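PDB 1UP7: 6-phospho-beta-glucosidase from Thermotoga maritima, which hydrolyses cellobiose 6'-phosphate to glucose 6-phosphate and glucose, using NAD+ and a manganese ion as cofactors. Local coordinates for residues Arg152-Tyr157 with Thr371-Leu376. Numbering follows the deposited sequence.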
loop_
_atom_site.group_PDB
_atom_site.type_symbol
_atom_site.label_atom_id
_atom_site.label_comp_id
_atom_site.label_asym_id
_atom_site.label_seq_id
_atom_site.Cartn_x
_atom_site.Cartn_y
_atom_site.Cartn_z
ATOM N N ARG A 152 7.657 -19.323 3.442
ATOM C CA ARG A 152 6.488 -18.653 2.849
ATOM C C ARG A 152 6.842 -17.735 1.685
ATOM O O ARG A 152 6.150 -17.732 0.664
ATOM C CB ARG A 152 5.738 -17.835 3.901
ATOM C CG ARG A 152 5.053 -18.688 4.935
ATOM C CD ARG A 152 4.013 -19.644 4.383
ATOM N NE ARG A 152 3.057 -18.972 3.507
ATOM C CZ ARG A 152 1.941 -18.367 3.919
ATOM N NH1 ARG A 152 1.613 -18.308 5.200
ATOM N NH2 ARG A 152 1.153 -17.802 3.034
ATOM N N ASN A 153 7.921 -16.963 1.839
ATOM C CA ASN A 153 8.217 -15.897 0.888
ATOM C C ASN A 153 9.287 -16.200 -0.148
ATOM O O ASN A 153 9.394 -15.508 -1.147
ATOM C CB ASN A 153 8.509 -14.592 1.654
ATOM C CG ASN A 153 7.245 -14.010 2.277
ATOM O OD1 ASN A 153 6.143 -14.236 1.774
ATOM N ND2 ASN A 153 7.397 -13.284 3.375
ATOM N N TYR A 154 10.088 -17.229 0.078
ATOM C CA TYR A 154 11.154 -17.548 -0.861
ATOM C C TYR A 154 10.977 -18.945 -1.457
ATOM O O TYR A 154 11.108 -19.098 -2.649
ATOM C CB TYR A 154 12.529 -17.357 -0.223
ATOM C CG TYR A 154 12.782 -15.919 0.175
ATOM C CD1 TYR A 154 12.245 -15.415 1.356
ATOM C CD2 TYR A 154 13.511 -15.048 -0.668
ATOM C CE1 TYR A 154 12.440 -14.099 1.729
ATOM C CE2 TYR A 154 13.709 -13.722 -0.305
ATOM C CZ TYR A 154 13.170 -13.262 0.896
ATOM O OH TYR A 154 13.369 -11.984 1.309
ATOM N N LEU A 155 10.642 -19.959 -0.641
ATOM C CA LEU A 155 10.242 -21.261 -1.223
ATOM C C LEU A 155 8.783 -21.260 -1.684
ATOM O O LEU A 155 8.390 -22.091 -2.489
ATOM C CB LEU A 155 10.497 -22.423 -0.270
ATOM C CG LEU A 155 11.858 -22.425 0.451
ATOM C CD1 LEU A 155 11.920 -23.647 1.326
ATOM C CD2 LEU A 155 13.079 -22.387 -0.517
ATOM N N GLU A 156 7.980 -20.317 -1.172
ATOM C CA GLU A 156 6.590 -20.151 -1.607
ATOM C C GLU A 156 5.821 -21.449 -1.396
ATOM O O GLU A 156 5.096 -21.917 -2.273
ATOM C CB GLU A 156 6.498 -19.637 -3.082
ATOM C CG GLU A 156 7.139 -18.250 -3.289
ATOM C CD GLU A 156 7.056 -17.717 -4.723
ATOM O OE1 GLU A 156 6.010 -17.854 -5.379
ATOM O OE2 GLU A 156 8.042 -17.129 -5.214
ATOM N N TYR A 157 5.995 -22.038 -0.223
ATOM C CA TYR A 157 5.169 -23.154 0.197
ATOM C C TYR A 157 4.167 -22.663 1.230
ATOM O O TYR A 157 4.549 -22.318 2.351
ATOM C CB TYR A 157 6.051 -24.268 0.761
ATOM C CG TYR A 157 5.293 -25.546 0.995
ATOM C CD1 TYR A 157 4.946 -26.382 -0.074
ATOM C CD2 TYR A 157 4.893 -25.906 2.275
ATOM C CE1 TYR A 157 4.251 -27.551 0.142
ATOM C CE2 TYR A 157 4.199 -27.074 2.502
ATOM C CZ TYR A 157 3.869 -27.890 1.443
ATOM O OH TYR A 157 3.156 -29.049 1.675
ATOM N N THR A 371 19.617 -12.018 5.372
ATOM C CA THR A 371 20.200 -13.311 5.658
ATOM C C THR A 371 19.779 -14.363 4.612
ATOM O O THR A 371 20.617 -15.120 4.107
ATOM C CB THR A 371 19.848 -13.745 7.089
ATOM O OG1 THR A 371 20.433 -12.815 8.026
ATOM C CG2 THR A 371 20.517 -15.067 7.419
ATOM N N ILE A 372 18.490 -14.386 4.286
ATOM C CA ILE A 372 17.956 -15.326 3.308
ATOM C C ILE A 372 18.598 -15.074 1.938
ATOM O O ILE A 372 18.971 -16.011 1.233
ATOM C CB ILE A 372 16.426 -15.198 3.226
ATOM C CG1 ILE A 372 15.770 -15.870 4.460
ATOM C CG2 ILE A 372 15.947 -15.755 1.952
ATOM C CD1 ILE A 372 14.384 -15.301 4.811
ATOM N N GLU A 373 18.768 -13.806 1.592
ATOM C CA GLU A 373 19.362 -13.435 0.314
ATOM C C GLU A 373 20.831 -13.911 0.246
ATOM O O GLU A 373 21.271 -14.476 -0.761
ATOM C CB GLU A 373 19.220 -11.919 0.062
ATOM C CG GLU A 373 17.859 -11.546 -0.544
ATOM C CD GLU A 373 17.386 -10.115 -0.213
ATOM O OE1 GLU A 373 18.228 -9.226 0.150
ATOM O OE2 GLU A 373 16.136 -9.884 -0.314
ATOM N N ALA A 374 21.565 -13.727 1.342
ATOM C CA ALA A 374 22.949 -14.187 1.408
ATOM C C ALA A 374 23.005 -15.702 1.203
ATOM O O ALA A 374 23.866 -16.198 0.485
ATOM C CB ALA A 374 23.586 -13.826 2.744
ATOM N N TYR A 375 22.069 -16.420 1.821
ATOM C CA TYR A 375 22.079 -17.857 1.727
ATOM C C TYR A 375 21.722 -18.304 0.307
ATOM O O TYR A 375 22.414 -19.152 -0.239
ATOM C CB TYR A 375 21.213 -18.507 2.808
ATOM C CG TYR A 375 20.892 -19.883 2.411
ATOM C CD1 TYR A 375 21.798 -20.898 2.632
ATOM C CD2 TYR A 375 19.710 -20.175 1.733
ATOM C CE1 TYR A 375 21.533 -22.183 2.207
ATOM C CE2 TYR A 375 19.438 -21.452 1.304
ATOM C CZ TYR A 375 20.356 -22.439 1.549
ATOM O OH TYR A 375 20.123 -23.706 1.151
ATOM N N LEU A 376 20.688 -17.701 -0.296
ATOM C CA LEU A 376 20.241 -18.108 -1.644
ATOM C C LEU A 376 21.310 -17.873 -2.686
ATOM O O LEU A 376 21.442 -18.623 -3.648
ATOM C CB LEU A 376 18.937 -17.411 -2.064
ATOM C CG LEU A 376 17.696 -17.901 -1.289
ATOM C CD1 LEU A 376 16.506 -17.018 -1.564
ATOM C CD2 LEU A 376 17.389 -19.386 -1.653
#
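The ring of Y154 lies with one face against I372, and this CH-pi contact joins the end of helix 144-155, in the NAD-binding Rossmann-type domain of this family 4 glycosidase, to the C-terminal end of helix 355-376 in the C-terminal domain. The I372 methyl CG2 stands almost exactly over the ring, 3.5 Å from the Y154 centroid and only 6° off the ring normal. With CG2 anti to the backbone N of I372, the other branch, CG1, lies beside that N; I372 CD1 at its end stands above the same face as CG2 but past the ring's rim, 3.8 Å from Y154 CE1. One turn further along its helix, L376 reaches the ring obliquely, with CD1 3.7 Å from Y154 CD2. Replacing Y154 by an alanine is likely to leave I372 CG2 and L376 CD1 without the ring they touch and to open a gap between the two helix ends. I372 also packs on F150, one turn before Y154, while N153 OD1 accepts a hydrogen bond from R320 NE in the C-terminal domain. At the hydroxyl end of the ring, E373 sets its carboxylate plane 65° from that of the ring. The carboxylate's OE1 makes a weak hydrogen bond to H355 of a second subunit, while E373 OE2 stays 3.8 Å from Y154 OH, too long for a hydrogen bond.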